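Local structure of SCARECROW-LIKE protein 7 (Oryza sativa Japonica Group, 5HYZ) at residues S7-S12 and D253-A258; A86-K91 and L338-Y343; V205-Q210 and R224-A229. The protein probably acts as a plant transcription factor in development and abiotic stress resistance, binding DNA and forming a homodimer. All coordinates share one frame; numbering follows the deposited sequence.

Contact 1 of 3, residues S7-S12 and D253-A258; sequences SLLSCS and DRFANA
Ser12 of helix 3-16 rests on the ring of Phe255, which reaches across from helix 251-272. The methylene carbon sits over the centre of the ring, with OG over the CD1 side. Ser12 CB stands 3.5 Å from the ring centroid and only 10° off the ring normal, a CH-pi contact. Ser12 OG donates a hydrogen bond of 2.7 Å to Leu9 O of its own helix. That bond fixes the hydroxyl, although OG still lies 3.5 Å from Phe255 CD1. The ring gets there because Phe255 CG is anti to the backbone N (chi1 -171°), which carries it across to the facing helix.

Leu8 closes the far end of the ring. Its CG lies in the ring plane, 3.7 Å from Phe255 CZ, and the two side chains meet at about a right angle. Phe47 of helix 39-57 adds an edge-to-face ring contact to Phe255, and Leu8 also packs on that helix. This is the tight, buried part of the contact.

The other side is looser. Leu9 and Ala256 are both partly exposed. One methyl, Leu9 CD2, reaches over to Ala256 CA at 3.9 Å and grazes the ring edge.

The short helix segments run nearly antiparallel, at 162°, with axes 10.1 Å apart. They belong to the helix bundle of the GRAS domain and join its predicted LRI and PFYRE regions. The chemistry is apolar and centred on one aromatic ring. The Ser12 hydroxyl has its proton engaged within its own helix, so it can lie against the ring without a partner across the contact.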
ATOM      1  N   SER A   7      33.808 -16.798   1.166  1.00 29.51           N
ATOM      2  CA  SER A   7      34.978 -16.558   2.033  1.00 30.38           C
ATOM      3  C   SER A   7      34.563 -16.336   3.468  1.00 24.67           C
ATOM      4  O   SER A   7      35.182 -16.853   4.377  1.00 27.40           O
ATOM      5  CB  SER A   7      35.789 -15.368   1.528  1.00 30.34           C
ATOM      6  OG  SER A   7      36.136 -15.592   0.169  1.00 35.87           O
ATOM      7  N   LEU A   8      33.493 -15.561   3.679  1.00 24.18           N
ATOM      8  CA  LEU A   8      32.951 -15.409   5.027  1.00 25.35           C
ATOM      9  C   LEU A   8      32.570 -16.728   5.700  1.00 23.21           C
ATOM     10  O   LEU A   8      32.887 -16.987   6.859  1.00 24.27           O
ATOM     11  CB  LEU A   8      31.739 -14.502   4.939  1.00 27.28           C
ATOM     12  CG  LEU A   8      31.249 -13.861   6.210  1.00 31.86           C
ATOM     13  CD1 LEU A   8      32.352 -13.256   7.040  1.00 30.39           C
ATOM     14  CD2 LEU A   8      30.283 -12.796   5.761  1.00 36.20           C
ATOM     15  N   LEU A   9      31.860 -17.572   4.957  1.00 22.18           N
ATOM     16  CA  LEU A   9      31.500 -18.880   5.480  1.00 22.70           C
ATOM     17  C   LEU A   9      32.748 -19.727   5.845  1.00 20.44           C
ATOM     18  O   LEU A   9      32.806 -20.339   6.925  1.00 22.21           O
ATOM     19  CB  LEU A   9      30.610 -19.617   4.455  1.00 23.11           C
ATOM     20  CG  LEU A   9      29.175 -19.045   4.298  1.00 22.84           C
ATOM     21  CD1 LEU A   9      28.563 -19.556   2.996  1.00 25.47           C
ATOM     22  CD2 LEU A   9      28.273 -19.385   5.532  1.00 22.33           C
ATOM     23  N   SER A  10      33.758 -19.734   4.984  1.00 28.47           N
ATOM     24  CA  SER A  10      34.969 -20.481   5.396  1.00 27.97           C
ATOM     25  C   SER A  10      35.598 -19.870   6.611  1.00 25.09           C
ATOM     26  O   SER A  10      36.136 -20.590   7.447  1.00 27.90           O
ATOM     27  CB  SER A  10      36.023 -20.592   4.273  1.00 33.04           C
ATOM     28  OG  SER A  10      36.013 -19.446   3.475  1.00 48.17           O
ATOM     29  N   CYS A  11      35.541 -18.541   6.745  1.00 27.43           N
ATOM     30  CA  CYS A  11      35.997 -17.924   7.981  1.00 25.09           C
ATOM     31  C   CYS A  11      35.273 -18.477   9.194  1.00 23.10           C
ATOM     32  O   CYS A  11      35.906 -18.825  10.185  1.00 24.11           O
ATOM     33  CB  CYS A  11      35.814 -16.384   7.933  1.00 24.99           C
ATOM     34  SG  CYS A  11      37.083 -15.553   6.938  1.00 29.98           S
ATOM     35  N   SER A  12      33.935 -18.538   9.152  1.00 24.50           N
ATOM     36  CA  SER A  12      33.224 -19.024  10.342  1.00 21.86           C
ATOM     37  C   SER A  12      33.632 -20.463  10.677  1.00 21.03           C
ATOM     38  O   SER A  12      33.753 -20.832  11.851  1.00 25.55           O
ATOM     39  CB  SER A  12      31.688 -18.957  10.152  1.00 25.09           C
ATOM     40  OG  SER A  12      31.246 -19.811   9.109  1.00 23.14           O
ATOM     41  N   ASP A 253      26.345 -23.682  12.117  1.00 27.31           N
ATOM     42  CA  ASP A 253      25.013 -23.735  11.482  1.00 25.30           C
ATOM     43  C   ASP A 253      24.247 -22.423  11.624  1.00 21.87           C
ATOM     44  O   ASP A 253      23.603 -21.986  10.662  1.00 21.99           O
ATOM     45  CB  ASP A 253      24.160 -24.867  12.071  1.00 29.70           C
ATOM     46  CG  ASP A 253      24.636 -26.240  11.640  1.00 34.95           C
ATOM     47  OD1 ASP A 253      24.968 -26.381  10.456  1.00 38.58           O
ATOM     48  OD2 ASP A 253      24.685 -27.158  12.483  1.00 37.67           O
ATOM     49  N   ARG A 254      24.307 -21.793  12.800  1.00 21.76           N
ATOM     50  CA  ARG A 254      23.573 -20.523  12.988  1.00 19.72           C
ATOM     51  C   ARG A 254      24.127 -19.487  12.086  1.00 22.94           C
ATOM     52  O   ARG A 254      23.387 -18.695  11.527  1.00 19.11           O
ATOM     53  CB  ARG A 254      23.647 -19.946  14.406  1.00 21.92           C
ATOM     54  CG  ARG A 254      22.866 -20.650  15.496  1.00 24.13           C
ATOM     55  CD  ARG A 254      22.588 -19.715  16.666  1.00 26.70           C
ATOM     56  NE  ARG A 254      23.744 -18.932  17.160  1.00 26.20           N
ATOM     57  CZ  ARG A 254      24.728 -19.427  17.912  1.00 34.14           C
ATOM     58  NH1 ARG A 254      24.754 -20.721  18.252  1.00 25.64           N
ATOM     59  NH2 ARG A 254      25.705 -18.629  18.333  1.00 30.99           N
ATOM     60  N   PHE A 255      25.456 -19.433  12.001  1.00 20.17           N
ATOM     61  CA  PHE A 255      26.082 -18.468  11.081  1.00 18.63           C
ATOM     62  C   PHE A 255      25.656 -18.673   9.655  1.00 19.96           C
ATOM     63  O   PHE A 255      25.298 -17.711   8.956  1.00 18.95           O
ATOM     64  CB  PHE A 255      27.628 -18.549  11.264  1.00 20.73           C
ATOM     65  CG  PHE A 255      28.392 -17.472  10.535  1.00 20.16           C
ATOM     66  CD1 PHE A 255      28.546 -17.543   9.145  1.00 20.93           C
ATOM     67  CD2 PHE A 255      28.996 -16.441  11.243  1.00 24.79           C
ATOM     68  CE1 PHE A 255      29.266 -16.586   8.472  1.00 22.77           C
ATOM     69  CE2 PHE A 255      29.735 -15.461  10.579  1.00 21.06           C
ATOM     70  CZ  PHE A 255      29.869 -15.545   9.182  1.00 18.50           C
ATOM     71  N   ALA A 256      25.668 -19.923   9.174  1.00 18.54           N
ATOM     72  CA  ALA A 256      25.197 -20.168   7.824  1.00 20.15           C
ATOM     73  C   ALA A 256      23.689 -19.818   7.583  1.00 16.74           C
ATOM     74  O   ALA A 256      23.328 -19.241   6.561  1.00 19.36           O
ATOM     75  CB  ALA A 256      25.444 -21.645   7.447  1.00 20.74           C
ATOM     76  N   ASN A 257      22.852 -20.191   8.554  1.00 19.79           N
ATOM     77  CA  ASN A 257      21.408 -19.937   8.469  1.00 17.95           C
ATOM     78  C   ASN A 257      21.149 -18.417   8.407  1.00 17.65           C
ATOM     79  O   ASN A 257      20.377 -17.902   7.601  1.00 16.95           O
ATOM     80  CB  ASN A 257      20.726 -20.545   9.706  1.00 16.69           C
ATOM     81  CG  ASN A 257      20.740 -22.081   9.707  1.00 19.85           C
ATOM     82  OD1 ASN A 257      21.103 -22.684   8.712  1.00 21.71           O
ATOM     83  ND2 ASN A 257      20.388 -22.705  10.840  1.00 18.58           N
ATOM     84  N   ALA A 258      21.794 -17.714   9.331  1.00 17.29           N
ATOM     85  CA  ALA A 258      21.653 -16.263   9.427  1.00 19.62           C
ATOM     86  C   ALA A 258      22.153 -15.595   8.161  1.00 18.30           C
ATOM     87  O   ALA A 258      21.513 -14.689   7.645  1.00 17.91           O
ATOM     88  CB  ALA A 258      22.398 -15.710  10.710  1.00 18.24           C
TER

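Contact 2 of 3, residues A86-K91 and L338-Y343; sequences ACPYSK and LLLWNY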
ATOM      1  N   ALA A  86       9.144   0.158   2.485  1.00 24.91           N
ATOM      2  CA  ALA A  86       9.886  -0.375   1.346  1.00 28.20           C
ATOM      3  C   ALA A  86       9.505  -1.797   0.957  1.00 26.34           C
ATOM      4  O   ALA A  86       9.754  -2.236  -0.170  1.00 27.34           O
ATOM      5  CB  ALA A  86      11.388  -0.326   1.658  1.00 30.61           C
ATOM      6  N   CYS A  87       8.970  -2.545   1.911  1.00 23.42           N
ATOM      7  CA  CYS A  87       8.795  -3.979   1.759  1.00 18.60           C
ATOM      8  C   CYS A  87       7.393  -4.376   2.227  1.00 18.59           C
ATOM      9  O   CYS A  87       6.793  -3.667   3.035  1.00 20.26           O
ATOM     10  CB  CYS A  87       9.821  -4.725   2.599  1.00 24.90           C
ATOM     11  SG  CYS A  87      11.564  -4.332   2.138  1.00 27.03           S
ATOM     12  N   PRO A  88       6.892  -5.503   1.754  1.00 15.20           N
ATOM     13  CA  PRO A  88       5.525  -5.933   2.086  1.00 17.62           C
ATOM     14  C   PRO A  88       5.421  -6.843   3.313  1.00 15.47           C
ATOM     15  O   PRO A  88       4.306  -7.361   3.587  1.00 15.02           O
ATOM     16  CB  PRO A  88       5.104  -6.706   0.842  1.00 17.95           C
ATOM     17  CG  PRO A  88       6.382  -7.323   0.353  1.00 20.57           C
ATOM     18  CD  PRO A  88       7.454  -6.283   0.626  1.00 18.56           C
ATOM     19  N   TYR A  89       6.528  -7.032   4.041  1.00 18.11           N
ATOM     20  CA  TYR A  89       6.560  -7.960   5.180  1.00 19.16           C
ATOM     21  C   TYR A  89       5.457  -7.741   6.211  1.00 13.39           C
ATOM     22  O   TYR A  89       4.684  -8.684   6.491  1.00 14.05           O
ATOM     23  CB  TYR A  89       7.948  -7.906   5.877  1.00 19.58           C
ATOM     24  CG  TYR A  89       9.100  -8.229   4.912  1.00 20.86           C
ATOM     25  CD1 TYR A  89       9.156  -9.443   4.257  1.00 27.20           C
ATOM     26  CD2 TYR A  89      10.113  -7.306   4.667  1.00 23.97           C
ATOM     27  CE1 TYR A  89      10.185  -9.737   3.340  1.00 25.15           C
ATOM     28  CE2 TYR A  89      11.162  -7.595   3.764  1.00 22.25           C
ATOM     29  CZ  TYR A  89      11.187  -8.794   3.116  1.00 19.19           C
ATOM     30  OH  TYR A  89      12.211  -9.114   2.230  1.00 24.66           O
ATOM     31  N   SER A  90       5.340  -6.537   6.773  1.00 19.23           N
ATOM     32  CA  SER A  90       4.364  -6.361   7.831  1.00 21.42           C
ATOM     33  C   SER A  90       2.938  -6.410   7.283  1.00 17.90           C
ATOM     34  O   SER A  90       2.041  -6.943   7.932  1.00 15.70           O
ATOM     35  CB  SER A  90       4.604  -5.043   8.633  1.00 24.65           C
ATOM     36  OG  SER A  90       4.374  -3.906   7.793  1.00 36.90           O
ATOM     37  N   LYS A  91       2.706  -5.908   6.078  1.00 13.73           N
ATOM     38  CA  LYS A  91       1.377  -5.932   5.559  1.00 14.53           C
ATOM     39  C   LYS A  91       0.953  -7.378   5.292  1.00 13.73           C
ATOM     40  O   LYS A  91      -0.191  -7.767   5.559  1.00 12.60           O
ATOM     41  CB  LYS A  91       1.271  -5.064   4.266  1.00 19.29           C
ATOM     42  CG  LYS A  91      -0.187  -4.847   3.834  1.00 30.34           C
ATOM     43  CD  LYS A  91      -0.411  -3.562   3.017  1.00 42.02           C
ATOM     44  CE  LYS A  91      -1.916  -3.276   2.779  1.00 46.64           C
ATOM     45  NZ  LYS A  91      -2.255  -2.872   1.349  1.00 47.02           N
ATOM     46  N   LEU A 338      -2.702 -10.241  -4.067  1.00 16.89           N
ATOM     47  CA  LEU A 338      -3.209  -8.914  -4.295  1.00 15.14           C
ATOM     48  C   LEU A 338      -2.249  -7.903  -3.698  1.00 19.79           C
ATOM     49  O   LEU A 338      -1.937  -6.863  -4.283  1.00 18.05           O
ATOM     50  CB  LEU A 338      -4.608  -8.773  -3.680  1.00 16.23           C
ATOM     51  CG  LEU A 338      -5.215  -7.385  -3.714  1.00 17.27           C
ATOM     52  CD1 LEU A 338      -5.230  -6.794  -5.141  1.00 21.32           C
ATOM     53  CD2 LEU A 338      -6.627  -7.318  -3.095  1.00 18.80           C
ATOM     54  N   LEU A 339      -1.745  -8.198  -2.497  1.00 16.15           N
ATOM     55  CA  LEU A 339      -0.867  -7.247  -1.850  1.00 15.62           C
ATOM     56  C   LEU A 339       0.392  -7.053  -2.701  1.00 22.61           C
ATOM     57  O   LEU A 339       0.943  -5.962  -2.781  1.00 20.89           O
ATOM     58  CB  LEU A 339      -0.538  -7.797  -0.426  1.00 22.46           C
ATOM     59  CG  LEU A 339       0.803  -7.267   0.024  1.00 27.65           C
ATOM     60  CD1 LEU A 339       0.572  -5.816   0.435  1.00 30.52           C
ATOM     61  CD2 LEU A 339       1.359  -8.133   1.137  1.00 20.90           C
ATOM     62  N   LEU A 340       0.810  -8.098  -3.406  1.00 18.19           N
ATOM     63  CA  LEU A 340       2.068  -8.046  -4.134  1.00 22.26           C
ATOM     64  C   LEU A 340       1.892  -7.506  -5.563  1.00 25.75           C
ATOM     65  O   LEU A 340       2.861  -7.409  -6.328  1.00 23.74           O
ATOM     66  CB  LEU A 340       2.699  -9.456  -4.193  1.00 23.08           C
ATOM     67  CG  LEU A 340       3.185 -10.054  -2.850  1.00 23.00           C
ATOM     68  CD1 LEU A 340       3.682 -11.485  -3.038  1.00 21.65           C
ATOM     69  CD2 LEU A 340       4.278  -9.152  -2.227  1.00 22.21           C
ATOM     70  N   TRP A 341       0.652  -7.183  -5.925  1.00 19.56           N
ATOM     71  CA  TRP A 341       0.331  -6.906  -7.332  1.00 19.68           C
ATOM     72  C   TRP A 341       1.212  -5.846  -7.950  1.00 28.80           C
ATOM     73  O   TRP A 341       1.654  -5.999  -9.095  1.00 30.64           O
ATOM     74  CB  TRP A 341      -1.131  -6.473  -7.469  1.00 20.10           C
ATOM     75  CG  TRP A 341      -1.684  -6.502  -8.868  1.00 23.25           C
ATOM     76  CD1 TRP A 341      -1.638  -5.496  -9.782  1.00 21.16           C
ATOM     77  CD2 TRP A 341      -2.448  -7.577  -9.481  1.00 18.39           C
ATOM     78  NE1 TRP A 341      -2.300  -5.886 -10.939  1.00 22.04           N
ATOM     79  CE2 TRP A 341      -2.829  -7.137 -10.765  1.00 20.63           C
ATOM     80  CE3 TRP A 341      -2.834  -8.845  -9.060  1.00 17.52           C
ATOM     81  CZ2 TRP A 341      -3.576  -7.927 -11.644  1.00 18.90           C
ATOM     82  CZ3 TRP A 341      -3.583  -9.631  -9.938  1.00 21.59           C
ATOM     83  CH2 TRP A 341      -3.926  -9.182 -11.199  1.00 18.10           C
ATOM     84  N   ASN A 342       1.474  -4.768  -7.225  1.00 27.37           N
ATOM     85  CA  ASN A 342       2.275  -3.690  -7.826  1.00 34.60           C
ATOM     86  C   ASN A 342       3.807  -3.810  -7.755  1.00 36.78           C
ATOM     87  O   ASN A 342       4.531  -2.951  -8.290  1.00 40.75           O
ATOM     88  CB  ASN A 342       1.876  -2.347  -7.205  1.00 37.69           C
ATOM     89  CG  ASN A 342       0.672  -1.745  -7.890  1.00 45.17           C
ATOM     90  OD1 ASN A 342       0.368  -2.085  -9.051  1.00 39.03           O
ATOM     91  ND2 ASN A 342      -0.038  -0.859  -7.179  1.00 40.95           N
ATOM     92  N   TYR A 343       4.307  -4.832  -7.073  1.00 32.60           N
ATOM     93  CA  TYR A 343       5.735  -5.121  -7.140  1.00 37.76           C
ATOM     94  C   TYR A 343       6.103  -5.654  -8.534  1.00 49.12           C
ATOM     95  O   TYR A 343       5.829  -6.821  -8.851  1.00 50.34           O
ATOM     96  CB  TYR A 343       6.133  -6.106  -6.035  1.00 31.55           C
ATOM     97  CG  TYR A 343       6.049  -5.455  -4.661  1.00 29.53           C
ATOM     98  CD1 TYR A 343       7.099  -4.658  -4.192  1.00 32.60           C
ATOM     99  CD2 TYR A 343       4.911  -5.588  -3.864  1.00 28.34           C
ATOM    100  CE1 TYR A 343       7.032  -4.053  -2.943  1.00 29.51           C
ATOM    101  CE2 TYR A 343       4.814  -4.956  -2.655  1.00 27.47           C
ATOM    102  CZ  TYR A 343       5.887  -4.200  -2.198  1.00 29.75           C
ATOM    103  OH  TYR A 343       5.815  -3.596  -0.994  1.00 30.53           O
TER
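A turn between two helices meets the end of a third here. Residues 86-91 link helix 74-86 to helix 89-104, in the predicted VHIID region of the GRAS domain. Residues 338-343 finish helix 332-339 and make a type I beta turn from Leu340 to Tyr343, in the predicted SAW region.

Pro88, at the N-cap position of helix 89-104, is the centre of the contact. Three side chains of the other segment converge on its ring. Tyr343 brings its hydroxyl end obliquely against the proline. Its OH lies 3.5 Å from Pro88 CD, and its CZ is 3.8 Å from the same carbon. The turn bond from Tyr343 N to Leu340 O, 3.0 Å long, places the tyrosine beside Leu340. One methyl of that leucine, CD2, touches Pro88 CG at 3.8 Å, and the two side chains cross at about a right angle. Leu339 meets the proline with its CD2, 4.0 Å from Pro88 CB.

The other methyl of Leu339 goes to Lys91. The lysine leaves its backbone with CG anti to N (chi1 -169°), and its CG and CD run alongside the leucine in the opposite direction. Leu339 CD1 is 3.6 Å from Lys91 CD. The lysine bends at its last torsion, with NZ still 4.2 Å from Leu339 CD1. Lys91 NZ of the second subunit lies nearby, a close approach of like charges.

Tyr349 of strand 349-354 touches Pro88 and Leu340 and makes an edge-to-face contact with the Tyr343 ring. The turn also faces the dimer partner: Trp341 forms a cation-pi contact with Arg166 of the second subunit. Within the chain the contact is mostly apolar packing around Pro88, extended by the lysine chain lying along Leu339. The lysine charge lies at the exposed border near the second subunit.

Contact 3 of 3, residues V205-Q210 and R224-A229; sequences VNFMLQ and RVLRLA
Phe207 points its ring from the strand to the helix with CG anti to its carbonyl carbon (chi1 -68°). Val225 answers from the helix with CG2 anti to its backbone N and CG1 in the position between N and the carbonyl carbon (chi1 82°). This presents both methyls to one corner of the ring. Phe207 CE1 lies 4.1 Å from Val225 CG2, which sits at the ring edge near its plane.

The opposite flank of the ring, at CE2, meets two further residues of the helix. Leu226 comes in obliquely, and its CD2 is 4.1 Å from Phe207 CE2. Ala229, one turn on from Val225, sets its methyl near the ring plane, with CB 4.2 Å from the same ring carbon. The end of the ring thus fits among three aliphatic side chains of the helix.

The segments belong to a beta-alpha-beta unit made of strand 202-208, helix 220-231 and strand 236-242. The two strands lie parallel in the central sheet, as in a Rossmann-like fold, and the helix connects them, packing here on the first strand. The short segments of strand and helix run at 150° to each other, with axes 10.5 Å apart. This is the reversal of direction that such a crossover needs.

Val205 lies two residues back on the same face of the strand. Its CG1 touches the Ala229 methyl at 4.1 Å, so this one small residue is shared by both strand side chains. The backbones come nearest here, with Val205 CA and Ala229 CA 6.7 Å apart. Phe207 also meets Phe116, a neighbour on the adjoining strand, with the ring planes nearly parallel. Asn206 points to the other side of the sheet, where its ND2 donates a hydrogen bond to Asp115 of the predicted VHIID motif.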
ATOM      1  N   VAL A 205      -6.039 -14.311  19.814  1.00 11.50           N
ATOM      2  CA  VAL A 205      -4.748 -13.876  20.332  1.00  8.94           C
ATOM      3  C   VAL A 205      -3.787 -13.751  19.188  1.00 10.44           C
ATOM      4  O   VAL A 205      -3.707 -14.654  18.360  1.00 12.69           O
ATOM      5  CB  VAL A 205      -4.169 -14.890  21.379  1.00  9.35           C
ATOM      6  CG1 VAL A 205      -2.875 -14.351  21.947  1.00 12.19           C
ATOM      7  CG2 VAL A 205      -5.165 -14.960  22.525  1.00  8.87           C
ATOM      8  N   ASN A 206      -3.033 -12.654  19.156  1.00  7.29           N
ATOM      9  CA  ASN A 206      -2.173 -12.343  18.022  1.00  9.96           C
ATOM     10  C   ASN A 206      -0.698 -12.209  18.500  1.00 10.31           C
ATOM     11  O   ASN A 206      -0.390 -11.446  19.427  1.00 12.99           O
ATOM     12  CB  ASN A 206      -2.681 -11.018  17.376  1.00  9.52           C
ATOM     13  CG  ASN A 206      -1.940 -10.652  16.129  1.00 10.87           C
ATOM     14  OD1 ASN A 206      -2.208 -11.263  15.072  1.00 12.44           O
ATOM     15  ND2 ASN A 206      -1.153  -9.538  16.166  1.00  9.53           N
ATOM     16  N   PHE A 207       0.209 -12.982  17.910  1.00 10.04           N
ATOM     17  CA  PHE A 207       1.630 -12.836  18.153  1.00  8.60           C
ATOM     18  C   PHE A 207       2.345 -12.488  16.839  1.00 11.64           C
ATOM     19  O   PHE A 207       2.779 -13.394  16.120  1.00 10.93           O
ATOM     20  CB  PHE A 207       2.225 -14.140  18.631  1.00 10.09           C
ATOM     21  CG  PHE A 207       1.763 -14.570  20.013  1.00 12.22           C
ATOM     22  CD1 PHE A 207       2.323 -13.986  21.148  1.00 12.52           C
ATOM     23  CD2 PHE A 207       0.772 -15.562  20.163  1.00 12.39           C
ATOM     24  CE1 PHE A 207       1.942 -14.415  22.415  1.00 13.64           C
ATOM     25  CE2 PHE A 207       0.376 -15.997  21.442  1.00 11.85           C
ATOM     26  CZ  PHE A 207       0.987 -15.409  22.571  1.00 13.11           C
HETATM   27  N   MSE A 208       2.494 -11.220  16.520  1.00  8.76           N
HETATM   28  CA  MSE A 208       3.136 -10.898  15.223  1.00 10.19           C
HETATM   29  C   MSE A 208       4.545 -10.380  15.499  1.00 10.13           C
HETATM   30  O   MSE A 208       4.760  -9.301  16.127  1.00 11.85           O
HETATM   31  CB  MSE A 208       2.372  -9.827  14.391  1.00  6.88           C
HETATM   32  CG  MSE A 208       0.936 -10.171  14.194  1.00  8.71           C
HETATM   33 SE   MSE A 208       1.183 -11.426  12.517  1.00 41.37          SE
HETATM   34  CE  MSE A 208       2.867 -10.078  12.084  1.00  9.61           C
ATOM     35  N   LEU A 209       5.538 -11.165  15.087  1.00 10.07           N
ATOM     36  CA  LEU A 209       6.959 -10.819  15.283  1.00 12.80           C
ATOM     37  C   LEU A 209       7.233 -10.457  16.750  1.00 14.00           C
ATOM     38  O   LEU A 209       7.763  -9.385  17.054  1.00 16.13           O
ATOM     39  CB  LEU A 209       7.354  -9.675  14.358  1.00 16.49           C
ATOM     40  CG  LEU A 209       7.148  -9.982  12.863  1.00 15.05           C
ATOM     41  CD1 LEU A 209       7.665  -8.822  11.978  1.00 21.37           C
ATOM     42  CD2 LEU A 209       7.840 -11.333  12.500  1.00 16.80           C
ATOM     43  N   GLN A 210       6.832 -11.334  17.655  1.00 12.47           N
ATOM     44  CA  GLN A 210       6.904 -11.001  19.058  1.00 16.02           C
ATOM     45  C   GLN A 210       7.470 -12.168  19.834  1.00 14.77           C
ATOM     46  O   GLN A 210       8.319 -11.985  20.705  1.00 18.06           O
ATOM     47  CB  GLN A 210       5.505 -10.666  19.585  1.00 18.75           C
ATOM     48  CG  GLN A 210       5.454 -10.528  21.156  1.00 16.99           C
ATOM     49  CD  GLN A 210       6.253  -9.378  21.592  1.00 27.73           C
ATOM     50  OE1 GLN A 210       6.377  -8.398  20.871  1.00 22.51           O
ATOM     51  NE2 GLN A 210       6.864  -9.490  22.775  1.00 31.86           N
ATOM     52  N   ARG A 224       5.189 -19.955  29.200  1.00 18.88           N
ATOM     53  CA  ARG A 224       4.309 -19.295  30.149  1.00 23.10           C
ATOM     54  C   ARG A 224       3.319 -18.476  29.344  1.00 21.19           C
ATOM     55  O   ARG A 224       2.114 -18.509  29.656  1.00 17.00           O
ATOM     56  CB  ARG A 224       5.076 -18.396  31.159  1.00 21.09           C
ATOM     57  CG  ARG A 224       4.177 -17.756  32.269  1.00 24.20           C
ATOM     58  CD  ARG A 224       4.970 -16.899  33.268  1.00 31.99           C
ATOM     59  NE  ARG A 224       4.136 -16.395  34.380  1.00 33.78           N
ATOM     60  CZ  ARG A 224       3.157 -15.481  34.248  1.00 40.97           C
ATOM     61  NH1 ARG A 224       2.852 -14.921  33.044  1.00 26.73           N
ATOM     62  NH2 ARG A 224       2.467 -15.112  35.335  1.00 35.91           N
ATOM     63  N   VAL A 225       3.801 -17.764  28.294  1.00 16.57           N
ATOM     64  CA  VAL A 225       2.827 -16.927  27.583  1.00 15.28           C
ATOM     65  C   VAL A 225       1.892 -17.771  26.657  1.00 12.76           C
ATOM     66  O   VAL A 225       0.741 -17.403  26.482  1.00 14.03           O
ATOM     67  CB  VAL A 225       3.521 -15.773  26.773  1.00 19.19           C
ATOM     68  CG1 VAL A 225       4.038 -16.210  25.468  1.00 21.32           C
ATOM     69  CG2 VAL A 225       2.479 -14.657  26.438  1.00 19.25           C
ATOM     70  N   LEU A 226       2.367 -18.864  26.073  1.00 18.03           N
ATOM     71  CA  LEU A 226       1.458 -19.753  25.283  1.00 16.91           C
ATOM     72  C   LEU A 226       0.416 -20.396  26.180  1.00 19.74           C
ATOM     73  O   LEU A 226      -0.741 -20.527  25.802  1.00 17.85           O
ATOM     74  CB  LEU A 226       2.221 -20.830  24.525  1.00 15.69           C
ATOM     75  CG  LEU A 226       3.068 -20.273  23.393  1.00 14.71           C
ATOM     76  CD1 LEU A 226       3.858 -21.384  22.681  1.00 23.16           C
ATOM     77  CD2 LEU A 226       2.165 -19.521  22.367  1.00 20.10           C
ATOM     78  N   ARG A 227       0.792 -20.772  27.408  1.00 19.66           N
ATOM     79  CA  ARG A 227      -0.232 -21.267  28.340  1.00 19.87           C
ATOM     80  C   ARG A 227      -1.213 -20.204  28.726  1.00 17.37           C
ATOM     81  O   ARG A 227      -2.411 -20.451  28.857  1.00 21.38           O
ATOM     82  CB  ARG A 227       0.448 -21.847  29.613  1.00 25.28           C
ATOM     83  CG  ARG A 227       1.135 -23.187  29.302  1.00 31.94           C
ATOM     84  CD  ARG A 227       1.883 -23.622  30.586  1.00 37.68           C
ATOM     85  NE  ARG A 227       2.386 -24.986  30.508  1.00 31.56           N
ATOM     86  CZ  ARG A 227       3.017 -25.578  31.542  1.00 45.16           C
ATOM     87  NH1 ARG A 227       3.229 -24.890  32.686  1.00 32.40           N
ATOM     88  NH2 ARG A 227       3.455 -26.842  31.447  1.00 33.80           N
ATOM     89  N   LEU A 228      -0.715 -18.997  28.892  1.00 18.02           N
ATOM     90  CA  LEU A 228      -1.567 -17.889  29.193  1.00 15.40           C
ATOM     91  C   LEU A 228      -2.555 -17.657  28.046  1.00 17.54           C
ATOM     92  O   LEU A 228      -3.733 -17.478  28.256  1.00 13.98           O
ATOM     93  CB  LEU A 228      -0.703 -16.666  29.444  1.00 17.20           C
ATOM     94  CG  LEU A 228      -1.352 -15.350  29.710  1.00 19.55           C
ATOM     95  CD1 LEU A 228      -2.185 -15.454  31.013  1.00 20.27           C
ATOM     96  CD2 LEU A 228      -0.276 -14.274  29.890  1.00 19.41           C
ATOM     97  N   ALA A 229      -2.050 -17.667  26.817  1.00 13.52           N
ATOM     98  CA  ALA A 229      -2.955 -17.518  25.659  1.00 15.56           C
ATOM     99  C   ALA A 229      -4.044 -18.623  25.616  1.00 13.67           C
ATOM    100  O   ALA A 229      -5.259 -18.364  25.448  1.00 13.83           O
ATOM    101  CB  ALA A 229      -2.144 -17.557  24.374  1.00 11.61           C
TER

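From the N terminus, helix 3-16 opens contact 1, which closes only when helix 251-272 returns to it. Contact 2 opens between them, at residues 86-91, and closes near the C terminus at residues 338-343. Contacts 1 and 2 therefore cross along the chain. Contact 3 is short-range, strand 202-208 to the following helix, and lies within both larger loops. Contact 1 ties the first helix to the helix after strand 236-242. Contact 2 ties the predicted VHIID and SAW regions together near the second subunit. Contact 3 holds a helix to the central sheet. Centres lie about 25 to 31 Å apart.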